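Local coordinates for cytochrome c family protein (Geobacter sulfurreducens, PDB 3OUQ) that probably transfers electrons through a chain of covalently bound c-type hemes, this chain being the N-terminal hexaheme part of a dodecaheme cytochrome, at residues L50-G55 against F68-D73. Numbering follows the deposited sequence.
With HEC (heme c), chain D.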
loop_
_atom_site.group_PDB
_atom_site.type_symbol
_atom_site.label_atom_id
_atom_site.label_comp_id
_atom_site.label_asym_id
_atom_site.label_seq_id
_atom_site.Cartn_x
_atom_site.Cartn_y
_atom_site.Cartn_z
ATOM N N LEU A 50 2.443 1.390 -7.117
ATOM C CA LEU A 50 2.093 1.688 -8.502
ATOM C C LEU A 50 3.370 2.037 -9.267
ATOM O O LEU A 50 3.518 1.678 -10.434
ATOM C CB LEU A 50 1.108 2.861 -8.601
ATOM C CG LEU A 50 -0.379 2.525 -8.496
ATOM C CD1 LEU A 50 -1.200 3.736 -8.898
ATOM C CD2 LEU A 50 -0.709 1.353 -9.410
ATOM N N ASP A 51 4.291 2.743 -8.613
ATOM C CA ASP A 51 5.542 3.098 -9.266
ATOM C C ASP A 51 6.263 1.815 -9.629
ATOM O O ASP A 51 6.840 1.706 -10.714
ATOM C CB ASP A 51 6.439 3.930 -8.346
ATOM C CG ASP A 51 5.917 5.331 -8.132
ATOM O OD1 ASP A 51 5.507 5.970 -9.121
ATOM O OD2 ASP A 51 5.928 5.801 -6.977
ATOM N N MET A 52 6.231 0.843 -8.720
ATOM C CA MET A 52 6.890 -0.433 -8.965
ATOM C C MET A 52 6.206 -1.168 -10.108
ATOM O O MET A 52 6.861 -1.848 -10.898
ATOM C CB MET A 52 6.890 -1.288 -7.697
ATOM C CG MET A 52 7.660 -0.643 -6.557
ATOM S SD MET A 52 8.118 -1.758 -5.234
ATOM C CE MET A 52 7.950 -0.685 -3.845
ATOM N N GLU A 53 4.886 -1.019 -10.199
ATOM C CA GLU A 53 4.135 -1.657 -11.272
ATOM C C GLU A 53 4.583 -1.018 -12.577
ATOM O O GLU A 53 4.516 -1.636 -13.633
ATOM C CB GLU A 53 2.623 -1.461 -11.094
ATOM C CG GLU A 53 2.067 -2.009 -9.795
ATOM C CD GLU A 53 0.555 -2.214 -9.821
ATOM O OE1 GLU A 53 -0.021 -2.532 -8.759
ATOM O OE2 GLU A 53 -0.062 -2.073 -10.901
ATOM N N LYS A 54 5.045 0.225 -12.497
ATOM C CA LYS A 54 5.507 0.933 -13.683
ATOM C C LYS A 54 6.927 0.522 -14.033
ATOM O O LYS A 54 7.414 0.825 -15.119
ATOM C CB LYS A 54 5.432 2.454 -13.476
ATOM C CG LYS A 54 4.029 3.049 -13.659
ATOM N N GLY A 55 7.592 -0.163 -13.104
ATOM C CA GLY A 55 8.945 -0.622 -13.356
ATOM C C GLY A 55 10.030 -0.034 -12.475
ATOM O O GLY A 55 11.213 -0.317 -12.673
ATOM N N PHE A 68 8.646 -13.192 -8.535
ATOM C CA PHE A 68 7.238 -12.900 -8.314
ATOM C C PHE A 68 6.953 -11.420 -8.535
ATOM O O PHE A 68 7.784 -10.565 -8.242
ATOM C CB PHE A 68 6.822 -13.338 -6.913
ATOM C CG PHE A 68 7.691 -12.798 -5.821
ATOM C CD1 PHE A 68 7.481 -11.524 -5.312
ATOM C CD2 PHE A 68 8.722 -13.571 -5.294
ATOM C CE1 PHE A 68 8.272 -11.027 -4.294
ATOM C CE2 PHE A 68 9.519 -13.086 -4.274
ATOM C CZ PHE A 68 9.292 -11.804 -3.772
ATOM N N SER A 69 5.778 -11.131 -9.076
ATOM C CA SER A 69 5.367 -9.763 -9.376
ATOM C C SER A 69 4.848 -8.987 -8.164
ATOM O O SER A 69 4.312 -9.566 -7.213
ATOM C CB SER A 69 4.282 -9.789 -10.462
ATOM O OG SER A 69 3.764 -8.498 -10.721
ATOM N N VAL A 70 5.011 -7.668 -8.216
ATOM C CA VAL A 70 4.547 -6.785 -7.158
ATOM C C VAL A 70 3.066 -6.504 -7.384
ATOM O O VAL A 70 2.419 -5.839 -6.577
ATOM C CB VAL A 70 5.315 -5.445 -7.163
ATOM C CG1 VAL A 70 6.748 -5.669 -6.744
ATOM C CG2 VAL A 70 5.277 -4.824 -8.543
ATOM N N ALA A 71 2.539 -7.022 -8.488
ATOM C CA ALA A 71 1.141 -6.829 -8.839
ATOM C C ALA A 71 0.306 -8.096 -8.665
ATOM O O ALA A 71 -0.552 -8.407 -9.495
ATOM C CB ALA A 71 1.040 -6.334 -10.262
ATOM N N ASP A 72 0.554 -8.824 -7.582
ATOM C CA ASP A 72 -0.183 -10.051 -7.300
ATOM C C ASP A 72 -0.668 -10.056 -5.860
ATOM O O ASP A 72 0.126 -10.146 -4.928
ATOM C CB ASP A 72 0.699 -11.282 -7.545
ATOM C CG ASP A 72 0.636 -11.773 -8.983
ATOM O OD1 ASP A 72 0.439 -10.935 -9.891
ATOM O OD2 ASP A 72 0.797 -12.997 -9.204
ATOM N N ASP A 73 -1.979 -9.952 -5.684
ATOM C CA ASP A 73 -2.554 -9.955 -4.356
ATOM C C ASP A 73 -2.042 -11.138 -3.536
ATOM O O ASP A 73 -1.969 -11.061 -2.311
ATOM C CB ASP A 73 -4.081 -10.000 -4.439
ATOM C CG ASP A 73 -4.672 -8.725 -5.002
ATOM O OD1 ASP A 73 -4.111 -7.641 -4.730
ATOM O OD2 ASP A 73 -5.708 -8.804 -5.701
HETATM FE FE HEC D . 4.656 -3.226 -1.268
HETATM C CHA HEC D . 5.613 -0.138 -0.107
HETATM C CHB HEC D . 1.451 -2.533 -0.452
HETATM C CHC HEC D . 3.691 -6.076 -2.811
HETATM C CHD HEC D . 7.932 -4.104 -1.637
HETATM N NA HEC D . 3.744 -1.688 -0.423
HETATM C C1A HEC D . 4.261 -0.425 -0.148
HETATM C C2A HEC D . 3.228 0.483 0.293
HETATM C C3A HEC D . 2.090 -0.255 0.358
HETATM C C4A HEC D . 2.414 -1.600 -0.071
HETATM C CMA HEC D . 0.703 0.270 0.700
HETATM C CAA HEC D . 3.349 1.979 0.559
HETATM C CBA HEC D . 3.341 2.829 -0.708
HETATM C CGA HEC D . 2.098 2.619 -1.551
HETATM O O1A HEC D . 0.990 2.891 -1.055
HETATM O O2A HEC D . 2.223 2.176 -2.709
HETATM N NB HEC D . 2.922 -4.048 -1.684
HETATM C C1B HEC D . 1.679 -3.648 -1.260
HETATM C C2B HEC D . 0.648 -4.514 -1.766
HETATM C C3B HEC D . 1.280 -5.444 -2.487
HETATM C C4B HEC D . 2.687 -5.183 -2.398
HETATM C CMB HEC D . -0.853 -4.423 -1.476
HETATM C CAB HEC D . 0.654 -6.563 -3.268
HETATM C CBB HEC D . -0.027 -6.214 -4.561
HETATM N NC HEC D . 5.615 -4.776 -2.074
HETATM C C1C HEC D . 5.066 -5.898 -2.650
HETATM C C2C HEC D . 6.094 -6.804 -3.129
HETATM C C3C HEC D . 7.280 -6.278 -2.745
HETATM C C4C HEC D . 6.983 -4.985 -2.148
HETATM C CMC HEC D . 5.929 -8.042 -4.012
HETATM C CAC HEC D . 8.635 -6.996 -2.818
HETATM C CBC HEC D . 9.138 -7.262 -4.227
HETATM N ND HEC D . 6.387 -2.351 -0.828
HETATM C C1D HEC D . 7.651 -2.891 -0.993
HETATM C C2D HEC D . 8.666 -1.928 -0.616
HETATM C C3D HEC D . 8.012 -0.767 -0.269
HETATM C C4D HEC D . 6.608 -1.063 -0.370
HETATM C CMD HEC D . 10.178 -2.151 -0.643
HETATM C CAD HEC D . 8.628 0.611 0.005
HETATM C CBD HEC D . 9.292 1.164 -1.242
HETATM C CGD HEC D . 9.924 2.525 -1.022
HETATM O O1D HEC D . 10.641 3.002 -1.926
HETATM O O2D HEC D . 9.704 3.124 0.050
#
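Val70 meets Met52 with one branch and a heme c with the other, a division set by its chi1 of -69°, which places CG1 beside the backbone N and CG2 between that nitrogen and the carbonyl carbon. CG2 lies 4.0 Å from Met52 CB, touching the root of the methionine, while CG1 rests 3.7 Å from the heme methyl CMC and also reaches CBC. Met52 leaves the helix with CG anti to its carbonyl carbon (chi1 -62°), and a bend at chi3 of -144° carries CE over the face of a pyrrole, 3.5 Å from its carbon C2D and as near the propionate carbon CBD. Next to this pair, the extended Glu53 chain runs past Ala71, its CD 4.2 Å from Ala71 CB; the carboxylate itself is held elsewhere, by Ser117 and in a salt bridge with Arg113. Ser69 OG accepts a hydrogen bond from Ala71 N (2.9 Å), forming an ST turn across Val70. Phe68 brings its ring edge to the same heme methyl, with CMC near the ring plane. Replacing Val70 with an alanine would probably open a gap between Met52 and the heme methyl, removing both branches that fill it. Gly55 follows helix 49-53 in a Schellman motif, and segment 68-73 belongs to the long irregular stretch between that helix and strand 87-89; within this cytochrome c7-type region the contact joins the two beside the heme, close to Met49 and His62, axial ligands to the irons of two different hemes, while Glu53 meets the Arg113 side chain and Asp73 its backbone N, at helix 113-116.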